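Local atomic coordinates of putative phosphatase (PDB entry 3KYA), a protein that is of unknown function, though named a putative phosphatase, and binds zinc ions while joining an immunoglobulin-like IPT/TIG domain to a six-bladed beta-propeller. Residues G10-S15 against N89-T94; S46-K51 against I82-G87; C69-G74 against T97-E102; G74-E79 against S472-E477. All blocks are in the same frame, centred on the assembly; numbering follows the deposited sequence. Where two conformers were deposited one is given.

How the interactions relate
The four contacts run in sequence from the outer end of the IPT/TIG domain to its junction with the six-bladed beta-propeller. Interactions 1 and 2, with centres about 8 Å apart, meet through neighbouring strands 91-94 and 80-84: V91 N is 2.8 Å from V84 O, and F12 packs on V84. Interaction 3 lies about 18 Å from interaction 2, centre to centre, and reaches the same sheet. It shares G74 with interaction 4, whose centre is about 9 Å away, and Y101 OH joins the two at 2.7 Å from E474 OE2. Zinc lies nearest the outer pair, about 8 Å from the side chain of K47 and about 11 Å from that of F12, whereas interaction 4 is remote from the zinc-binding residues.

Interaction 1: residues G10-S15 against N89-T94; sequences GAFDPS and NAVTTT
N89 meets the loop 10-15 chiefly through its backbone carbonyl, which turns into the angle between F12 and P14. Its O atom lies in the plane of the F12 ring, beyond the edge, 3.5 Å from F12 CE2, so the weakly positive ring hydrogens face a carbonyl oxygen. The same carbonyl touches the proline ring, and N89 CB sits 4.0 Å from P14 CB. Two residues on, strand 91-94 begins, and V91 supplies the apolar half of the contact. With CG1 anti to the backbone N (chi1 -179°), the other methyl, CG2, is left beside that N and faces the loop. It packs 3.9 Å from F12 CZ, again at the ring edge, and 3.7 Å from P14 O.

P14 N sits 3.9 Å above the plane of the F12 ring, over its centre, while the ring edge is turned to N89 and V91. Spanning P14, D13 OD1 accepts from S15 N at 3.1 Å, an Asx turn, and it also takes the S15 hydroxyl at 2.6 Å.

The N-terminal loop thus packs against the start of edge strand 91-94 of an immunoglobulin-like sheet. Van der Waals packing and polarised C-H groups near carbonyl oxygens join the two segments, whereas the D13-S15 bonds shape the loop and those of D13 N with N40 OD1 and G10 O with S64 OG anchor it.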
# COMPACT_ATOMS: atom_id res chain seq x y z
N GLY A 10 -36.70 24.48 2.71
CA GLY A 10 -35.91 23.26 2.64
C GLY A 10 -36.70 22.03 2.22
O GLY A 10 -36.10 21.03 1.85
N ALA A 11 -38.03 22.09 2.27
CA ALA A 11 -38.85 20.94 1.87
C ALA A 11 -39.00 20.86 0.35
O ALA A 11 -38.90 21.87 -0.34
CB ALA A 11 -40.22 21.01 2.53
N PHE A 12 -39.23 19.66 -0.16
CA PHE A 12 -39.46 19.43 -1.59
C PHE A 12 -40.75 20.10 -2.03
O PHE A 12 -41.77 19.99 -1.35
CB PHE A 12 -39.52 17.93 -1.89
CG PHE A 12 -39.95 17.58 -3.29
CD1 PHE A 12 -39.24 18.05 -4.39
CD2 PHE A 12 -41.04 16.75 -3.51
CE1 PHE A 12 -39.62 17.72 -5.69
CE2 PHE A 12 -41.43 16.41 -4.79
CZ PHE A 12 -40.73 16.90 -5.89
N ASP A 13 -40.69 20.82 -3.15
CA ASP A 13 -41.87 21.50 -3.72
C ASP A 13 -42.13 20.88 -5.10
O ASP A 13 -41.43 21.19 -6.07
CB ASP A 13 -41.62 23.00 -3.82
CG ASP A 13 -42.86 23.79 -4.22
OD1 ASP A 13 -43.79 23.21 -4.82
OD2 ASP A 13 -42.91 25.01 -3.95
N PRO A 14 -43.14 19.99 -5.21
CA PRO A 14 -43.42 19.30 -6.47
C PRO A 14 -43.92 20.18 -7.63
O PRO A 14 -44.02 19.68 -8.75
CB PRO A 14 -44.50 18.28 -6.09
CG PRO A 14 -45.11 18.80 -4.86
CD PRO A 14 -44.04 19.54 -4.13
N SER A 15 -44.22 21.45 -7.37
CA SER A 15 -44.64 22.38 -8.43
C SER A 15 -43.43 23.10 -9.04
O SER A 15 -43.59 23.86 -9.99
CB SER A 15 -45.63 23.41 -7.89
OG SER A 15 -45.04 24.21 -6.88
N ASN A 89 -46.61 13.45 -7.90
CA ASN A 89 -45.64 14.43 -7.40
C ASN A 89 -44.17 14.18 -7.79
O ASN A 89 -43.29 14.91 -7.33
CB ASN A 89 -45.73 14.52 -5.88
CG ASN A 89 -47.08 15.00 -5.40
OD1 ASN A 89 -47.86 15.52 -6.18
ND2 ASN A 89 -47.34 14.85 -4.11
N ALA A 90 -43.91 13.17 -8.62
CA ALA A 90 -42.53 12.84 -8.99
C ALA A 90 -42.00 13.84 -10.02
O ALA A 90 -42.69 14.17 -10.98
CB ALA A 90 -42.45 11.42 -9.53
N VAL A 91 -40.79 14.35 -9.77
CA VAL A 91 -40.12 15.31 -10.65
C VAL A 91 -38.72 14.77 -10.94
O VAL A 91 -38.01 14.36 -10.01
CB VAL A 91 -40.07 16.74 -10.04
CG1 VAL A 91 -39.39 17.74 -10.98
CG2 VAL A 91 -41.48 17.22 -9.72
N THR A 92 -38.34 14.74 -12.22
CA THR A 92 -37.05 14.19 -12.65
C THR A 92 -36.21 15.21 -13.41
O THR A 92 -36.74 16.03 -14.14
CB THR A 92 -37.24 12.97 -13.57
OG1 THR A 92 -37.97 11.95 -12.88
CG2 THR A 92 -35.91 12.39 -14.02
N THR A 93 -34.89 15.16 -13.21
CA THR A 93 -33.97 15.99 -13.97
C THR A 93 -32.73 15.18 -14.26
O THR A 93 -32.47 14.18 -13.60
CB THR A 93 -33.57 17.29 -13.22
OG1 THR A 93 -32.92 18.19 -14.13
CG2 THR A 93 -32.65 16.99 -12.05
N THR A 94 -31.98 15.61 -15.27
CA THR A 94 -30.74 14.95 -15.65
C THR A 94 -29.65 16.01 -15.68
O THR A 94 -29.87 17.09 -16.25
CB THR A 94 -30.84 14.25 -17.02
OG1 THR A 94 -31.86 13.25 -16.96
CG2 THR A 94 -29.52 13.59 -17.42

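Interaction 2: residues S46-K51 against I82-G87; sequences SKVKVK and ITVGEG. With EDO (1,2-ethanediol), chain E.
An antiparallel strand pair inside the immunoglobulin-like IPT/TIG sheet brings 48-51 against 82-84, their axes 4.9 Å apart. K49 and T83 form the hydrogen-bonded pair: K49 N gives to T83 O and T83 N to K49 O, both 3.0 Å and nearly along the C=O axis. V48 with V84 and V50 with I82 flank it as non-hydrogen-bonded pairs, where CA-H groups point at carbonyl oxygens, as V84 CA does at K47 O over 3.4 Å. These four residues share one buried sheet face. There, with I82 in one of its two conformers, V50 and I82 lie side by side, V50 CG2 3.8 Å from I82 CG1, while V48 CG1 meets I82 CG2 at a slant.

Past the regular strands, G85 N still bonds to K47 O at 2.9 Å, in the carbonyl plane. A bend at chi2 (-69°) swings the K47 chain across that of E86 at about a right angle, and K47 NZ forms a 2.8 Å salt bridge with E86 OE2. The ammonium comes in on the anti side of the carboxylate, 33° out of its plane. A water donates to E86 OE2 as well, at 2.7 Å, and to S46 O.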
# COMPACT_ATOMS: atom_id res chain seq x y z
N SER A 46 -35.87 8.47 1.45
CA SER A 46 -36.97 7.64 0.95
C SER A 46 -37.69 8.22 -0.27
O SER A 46 -38.34 7.48 -1.01
CB SER A 46 -37.99 7.32 2.07
OG SER A 46 -38.79 8.44 2.42
N LYS A 47 -37.56 9.52 -0.50
CA LYS A 47 -38.23 10.19 -1.61
C LYS A 47 -37.30 10.49 -2.78
O LYS A 47 -37.71 11.17 -3.73
CB LYS A 47 -38.90 11.48 -1.11
CG LYS A 47 -40.07 11.26 -0.16
CD LYS A 47 -41.26 10.65 -0.91
CE LYS A 47 -42.50 10.53 -0.03
NZ LYS A 47 -43.66 9.97 -0.80
N VAL A 48 -36.07 9.97 -2.73
CA VAL A 48 -35.11 10.25 -3.79
C VAL A 48 -34.54 8.97 -4.40
O VAL A 48 -34.17 8.03 -3.69
CB VAL A 48 -33.97 11.12 -3.25
CG1 VAL A 48 -32.80 11.24 -4.25
CG2 VAL A 48 -34.50 12.51 -2.86
N LYS A 49 -34.47 8.95 -5.72
CA LYS A 49 -33.87 7.86 -6.46
C LYS A 49 -32.87 8.46 -7.45
O LYS A 49 -33.15 9.49 -8.08
CB LYS A 49 -34.93 7.01 -7.18
CG LYS A 49 -35.93 6.34 -6.24
CD LYS A 49 -35.27 5.29 -5.32
CE LYS A 49 -36.24 4.69 -4.30
NZ LYS A 49 -36.64 5.67 -3.23
N VAL A 50 -31.70 7.84 -7.54
CA VAL A 50 -30.63 8.31 -8.40
C VAL A 50 -30.14 7.19 -9.30
O VAL A 50 -29.97 6.05 -8.86
CB VAL A 50 -29.43 8.82 -7.54
CG1 VAL A 50 -28.22 9.17 -8.42
CG2 VAL A 50 -29.82 10.03 -6.70
N LYS A 51 -29.92 7.53 -10.57
CA LYS A 51 -29.29 6.62 -11.51
C LYS A 51 -28.05 7.31 -12.07
O LYS A 51 -28.06 8.52 -12.33
CB LYS A 51 -30.21 6.26 -12.68
CG LYS A 51 -31.28 5.26 -12.39
CD LYS A 51 -31.98 4.86 -13.71
CE LYS A 51 -32.99 3.75 -13.49
NZ LYS A 51 -33.64 3.39 -14.80
N ILE A 82 -31.92 12.10 -11.48
CA ILE A 82 -32.51 12.10 -10.15
C ILE A 82 -34.00 12.30 -10.26
O ILE A 82 -34.47 13.10 -11.08
CB ILE A 82 -31.91 13.23 -9.27
CG1 ILE A 82 -30.41 13.01 -9.04
CG2 ILE A 82 -32.61 13.28 -7.91
CD1 ILE A 82 -29.78 14.05 -8.13
N THR A 83 -34.75 11.56 -9.45
CA THR A 83 -36.19 11.67 -9.37
C THR A 83 -36.53 11.89 -7.91
O THR A 83 -36.12 11.10 -7.05
CB THR A 83 -36.94 10.42 -9.89
OG1 THR A 83 -36.61 10.21 -11.27
CG2 THR A 83 -38.48 10.60 -9.75
N VAL A 84 -37.23 12.98 -7.63
CA VAL A 84 -37.65 13.33 -6.29
C VAL A 84 -39.18 13.23 -6.27
O VAL A 84 -39.85 13.71 -7.19
CB VAL A 84 -37.20 14.75 -5.90
CG1 VAL A 84 -37.52 15.05 -4.41
CG2 VAL A 84 -35.71 14.92 -6.18
N GLY A 85 -39.72 12.60 -5.23
CA GLY A 85 -41.16 12.42 -5.11
C GLY A 85 -41.66 11.14 -5.76
O GLY A 85 -40.89 10.40 -6.38
N GLU A 86 -42.96 10.88 -5.61
CA GLU A 86 -43.56 9.67 -6.14
C GLU A 86 -44.90 9.94 -6.79
O GLU A 86 -45.59 10.89 -6.45
CB GLU A 86 -43.77 8.65 -5.01
CG GLU A 86 -42.55 8.34 -4.18
CD GLU A 86 -42.85 7.28 -3.14
OE1 GLU A 86 -43.18 6.15 -3.55
OE2 GLU A 86 -42.79 7.58 -1.92
N GLY A 87 -45.26 9.09 -7.75
CA GLY A 87 -46.53 9.20 -8.45
C GLY A 87 -46.73 10.56 -9.09
O GLY A 87 -45.83 11.07 -9.77
C1 EDO E . -33.59 8.39 -11.39
O1 EDO E . -34.62 9.05 -12.14
C2 EDO E . -34.18 7.26 -10.56
O2 EDO E . -34.68 6.21 -11.39
O HOH W 1 -40.88 6.19 -0.66

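Interaction 3: residues C69-G74 against T97-E102. With EDO (1,2-ethanediol), chain D; EDO (1,2-ethanediol), chain C.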
# COMPACT_ATOMS: atom_id res chain seq x y z
N CYS A 69 -24.37 10.03 -2.71
CA CYS A 69 -24.66 8.67 -3.18
C CYS A 69 -23.36 7.94 -3.51
O CYS A 69 -22.27 8.53 -3.47
CB CYS A 69 -25.57 8.73 -4.41
SG CYS A 69 -24.77 9.44 -5.87
N PHE A 70 -23.47 6.64 -3.77
CA PHE A 70 -22.31 5.85 -4.20
C PHE A 70 -22.37 5.61 -5.69
O PHE A 70 -23.43 5.25 -6.23
CB PHE A 70 -22.29 4.48 -3.52
CG PHE A 70 -21.89 4.52 -2.07
CD1 PHE A 70 -20.60 4.87 -1.71
CD2 PHE A 70 -22.79 4.15 -1.07
CE1 PHE A 70 -20.21 4.89 -0.37
CE2 PHE A 70 -22.41 4.17 0.28
CZ PHE A 70 -21.12 4.53 0.62
N VAL A 71 -21.23 5.76 -6.37
CA VAL A 71 -21.16 5.48 -7.80
C VAL A 71 -21.33 3.98 -8.04
O VAL A 71 -20.59 3.17 -7.51
CB VAL A 71 -19.83 5.95 -8.41
CG1 VAL A 71 -19.71 5.54 -9.89
CG2 VAL A 71 -19.69 7.48 -8.24
N PRO A 72 -22.31 3.60 -8.88
CA PRO A 72 -22.51 2.16 -9.09
C PRO A 72 -21.54 1.52 -10.07
O PRO A 72 -20.99 2.22 -10.96
CB PRO A 72 -23.93 2.09 -9.66
CG PRO A 72 -24.29 3.47 -10.09
CD PRO A 72 -23.31 4.43 -9.56
N SER A 73 -21.33 0.22 -9.91
CA SER A 73 -20.54 -0.53 -10.88
C SER A 73 -21.20 -0.44 -12.26
O SER A 73 -22.43 -0.53 -12.38
CB SER A 73 -20.45 -2.00 -10.46
OG SER A 73 -19.67 -2.15 -9.29
N GLY A 74 -20.39 -0.26 -13.30
CA GLY A 74 -20.89 -0.22 -14.66
C GLY A 74 -21.62 1.04 -15.09
O GLY A 74 -22.42 0.99 -16.01
N THR A 97 -23.94 17.80 -17.52
CA THR A 97 -22.63 17.22 -17.77
C THR A 97 -22.59 15.80 -17.20
O THR A 97 -23.33 15.47 -16.28
CB THR A 97 -21.49 18.04 -17.13
OG1 THR A 97 -21.69 18.12 -15.72
CG2 THR A 97 -21.45 19.44 -17.73
N THR A 98 -21.75 14.96 -17.78
CA THR A 98 -21.64 13.57 -17.34
C THR A 98 -20.48 13.36 -16.38
O THR A 98 -19.46 14.03 -16.47
CB THR A 98 -21.47 12.61 -18.54
OG1 THR A 98 -20.34 13.01 -19.33
CG2 THR A 98 -22.71 12.63 -19.41
N PHE A 99 -20.67 12.43 -15.44
CA PHE A 99 -19.61 12.00 -14.53
C PHE A 99 -18.63 11.18 -15.35
O PHE A 99 -19.04 10.43 -16.22
CB PHE A 99 -20.22 11.16 -13.41
CG PHE A 99 -19.22 10.58 -12.44
CD1 PHE A 99 -18.67 11.36 -11.43
CD2 PHE A 99 -18.89 9.25 -12.49
CE1 PHE A 99 -17.77 10.83 -10.52
CE2 PHE A 99 -17.99 8.70 -11.59
CZ PHE A 99 -17.43 9.50 -10.61
N SER A 100 -17.33 11.31 -15.09
CA SER A 100 -16.35 10.55 -15.85
C SER A 100 -16.04 9.24 -15.10
O SER A 100 -15.27 9.23 -14.13
CB SER A 100 -15.09 11.37 -16.10
OG SER A 100 -14.19 10.61 -16.88
N TYR A 101 -16.68 8.17 -15.55
CA TYR A 101 -16.56 6.84 -14.93
C TYR A 101 -15.23 6.18 -15.27
O TYR A 101 -14.91 6.00 -16.45
CB TYR A 101 -17.73 5.96 -15.37
CG TYR A 101 -17.71 4.56 -14.78
CD1 TYR A 101 -18.17 4.33 -13.48
CD2 TYR A 101 -17.22 3.48 -15.51
CE1 TYR A 101 -18.13 3.06 -12.91
CE2 TYR A 101 -17.19 2.19 -14.94
CZ TYR A 101 -17.64 2.00 -13.65
OH TYR A 101 -17.63 0.73 -13.08
N GLU A 102 -14.47 5.83 -14.23
CA GLU A 102 -13.18 5.19 -14.40
C GLU A 102 -13.37 3.67 -14.29
O GLU A 102 -13.76 3.14 -13.24
CB GLU A 102 -12.19 5.66 -13.33
CG GLU A 102 -11.87 7.16 -13.41
CD GLU A 102 -11.03 7.65 -12.23
OE1 GLU A 102 -10.99 6.96 -11.17
OE2 GLU A 102 -10.42 8.73 -12.36
C1 EDO D . -21.57 -0.86 -6.42
O1 EDO D . -22.56 -0.85 -7.46
C2 EDO D . -21.60 0.43 -5.60
O2 EDO D . -22.86 0.58 -4.95
C1 EDO C . -16.39 -2.37 -11.71
O1 EDO C . -17.71 -2.64 -12.19
C2 EDO C . -16.14 -3.09 -10.40
O2 EDO C . -16.91 -2.48 -9.36
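G74 and Y101 share the polar link of this contact: G74 N donates to Y101 OH at 2.9 Å (N-H...O angle 160°). The hydroxyl is bonded a second time, to E474 OE2 of the beta-propeller, consistent with Y101 accepting from the glycine while passing its own proton to the carboxylate. P72 O lies 3.6 Å from Y101 CE1, approaching the ring obliquely.

Apolar packing centres on V71. Both its methyls lie against F99, V71 CG2 3.8 Å from F99 CZ and at a slant to the ring, and V71 CG1 in addition reaches the edge of the Y101 ring at CD1, 4.1 Å away. Both rings extend toward V71 because each has CG anti to its own backbone N (chi1 177° in F99, -180° in Y101). In the immunoglobulin-like fold, this ties the loop leaving strand 66-70 to the last strand of the IPT/TIG sheet, 100-101, which runs parallel to strand 19-28 at the sheet edge.

Two 1,2-ethanediol molecules, probably from the crystallisation liquor, bind at S73: O1 of one accepts from S73 N at 2.9 Å, and O2 of the other, which also bonds to E474 and D436, lies 2.8 Å from S73 OG.

Interaction 4: residues G74-E79 against S472-E477; sequences GAFSGE and SMEQEE. With EDO (1,2-ethanediol), chain C.
E476 lies over a face of F76 because its CG is anti to the backbone N (chi1 -171°) and the chain beyond is extended, while E474, with CG between its backbone N and carbonyl carbon (chi1 59°), comes to the CZ end of the ring. Together they form part of the junction between the IPT/TIG domain and the six-bladed beta-propeller: F76 stands on a type I turn from A75 to G78, and the glutamates belong to the C-terminal tail leaving strand 467-473 of the blade that closes the propeller.

E476 CB makes a CH-pi contact 4.0 Å from the F76 centroid, 17° off the normal, and E476 CA lies 3.7 Å above the ring plane, nearer its rim. The two side chains slide past each other in opposite directions, which carries E476 OE1 back to within 3.8 Å of F76 CB, and the carboxylate ends almost parallel to the ring. F76 CZ meets the backbone at Q475 C, 3.5 Å away.

E474 crosses the ring obliquely, its carboxylate steeply inclined to it, with OE1 3.7 Å from F76 CZ. K104 N bonds to E474 OE2, and OE1 accepts a 2.7 Å hydrogen bond from O1 of a 1,2-ethanediol.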
# COMPACT_ATOMS: atom_id res chain seq x y z
N GLY A 74 -20.39 -0.26 -13.30
CA GLY A 74 -20.89 -0.22 -14.66
C GLY A 74 -21.62 1.04 -15.09
O GLY A 74 -22.42 0.99 -16.01
N ALA A 75 -21.32 2.18 -14.46
CA ALA A 75 -21.98 3.45 -14.79
C ALA A 75 -21.23 4.16 -15.93
O ALA A 75 -20.94 5.35 -15.85
CB ALA A 75 -22.05 4.34 -13.56
N PHE A 76 -20.98 3.42 -17.00
CA PHE A 76 -20.13 3.89 -18.11
C PHE A 76 -20.44 5.27 -18.68
O PHE A 76 -19.52 6.07 -18.86
CB PHE A 76 -20.13 2.88 -19.28
CG PHE A 76 -19.63 1.53 -18.90
CD1 PHE A 76 -18.27 1.29 -18.76
CD2 PHE A 76 -20.52 0.48 -18.68
CE1 PHE A 76 -17.80 0.04 -18.39
CE2 PHE A 76 -20.04 -0.78 -18.31
CZ PHE A 76 -18.69 -1.00 -18.17
N SER A 77 -21.71 5.56 -18.95
CA SER A 77 -22.05 6.84 -19.60
C SER A 77 -21.89 8.05 -18.66
O SER A 77 -21.69 9.18 -19.13
CB SER A 77 -23.48 6.79 -20.19
OG SER A 77 -24.46 7.02 -19.19
N GLY A 78 -21.98 7.82 -17.35
CA GLY A 78 -21.83 8.90 -16.37
C GLY A 78 -23.01 9.85 -16.28
O GLY A 78 -22.93 10.86 -15.58
N GLU A 79 -24.09 9.55 -17.00
CA GLU A 79 -25.28 10.40 -16.96
C GLU A 79 -25.91 10.30 -15.57
O GLU A 79 -26.13 9.20 -15.07
CB GLU A 79 -26.28 9.99 -18.04
CG GLU A 79 -25.76 10.21 -19.45
CD GLU A 79 -26.76 9.84 -20.51
OE1 GLU A 79 -27.81 9.24 -20.16
OE2 GLU A 79 -26.51 10.14 -21.70
N SER A 472 -10.14 -8.97 -16.20
CA SER A 472 -9.89 -8.02 -17.29
C SER A 472 -10.72 -6.77 -17.10
O SER A 472 -11.64 -6.75 -16.29
CB SER A 472 -10.25 -8.66 -18.63
OG SER A 472 -11.61 -9.04 -18.66
N MSE A 473 -10.41 -5.74 -17.90
CA MSE A 473 -11.11 -4.46 -17.80
C MSE A 473 -12.58 -4.60 -18.16
O MSE A 473 -12.92 -5.19 -19.18
CB MSE A 473 -10.48 -3.43 -18.74
CG MSE A 473 -9.06 -3.04 -18.39
SE MSE A 473 -8.98 -2.21 -16.65
CE MSE A 473 -10.20 -0.75 -17.03
N GLU A 474 -13.47 -4.06 -17.32
CA GLU A 474 -14.90 -4.14 -17.64
C GLU A 474 -15.18 -3.40 -18.97
O GLU A 474 -14.47 -2.47 -19.32
CB GLU A 474 -15.76 -3.56 -16.52
CG GLU A 474 -15.47 -2.12 -16.20
CD GLU A 474 -16.27 -1.61 -15.02
OE1 GLU A 474 -17.43 -2.04 -14.82
OE2 GLU A 474 -15.74 -0.74 -14.30
N GLN A 475 -16.22 -3.84 -19.68
CA GLN A 475 -16.58 -3.27 -20.97
C GLN A 475 -18.06 -2.98 -21.04
O GLN A 475 -18.88 -3.73 -20.50
CB GLN A 475 -16.28 -4.24 -22.11
CG GLN A 475 -14.84 -4.67 -22.25
CD GLN A 475 -14.66 -5.73 -23.34
OE1 GLN A 475 -13.91 -6.69 -23.17
NE2 GLN A 475 -15.40 -5.57 -24.44
N GLU A 476 -18.40 -1.90 -21.73
CA GLU A 476 -19.78 -1.55 -21.96
C GLU A 476 -20.27 -2.51 -23.05
O GLU A 476 -19.73 -2.51 -24.16
CB GLU A 476 -19.89 -0.09 -22.40
CG GLU A 476 -21.31 0.45 -22.47
CD GLU A 476 -21.35 1.91 -22.89
OE1 GLU A 476 -20.27 2.52 -23.04
OE2 GLU A 476 -22.47 2.44 -23.08
N GLU A 477 -21.24 -3.36 -22.71
CA GLU A 477 -21.75 -4.38 -23.66
C GLU A 477 -22.48 -3.77 -24.85
O GLU A 477 -23.33 -2.90 -24.68
CB GLU A 477 -22.67 -5.37 -22.92
CG GLU A 477 -23.96 -4.75 -22.36
CD GLU A 477 -24.65 -5.64 -21.32
OE1 GLU A 477 -24.05 -6.67 -20.91
OE2 GLU A 477 -25.78 -5.29 -20.90
C1 EDO C . -16.39 -2.37 -11.71
O1 EDO C . -17.71 -2.64 -12.19
C2 EDO C . -16.14 -3.09 -10.40
O2 EDO C . -16.91 -2.48 -9.36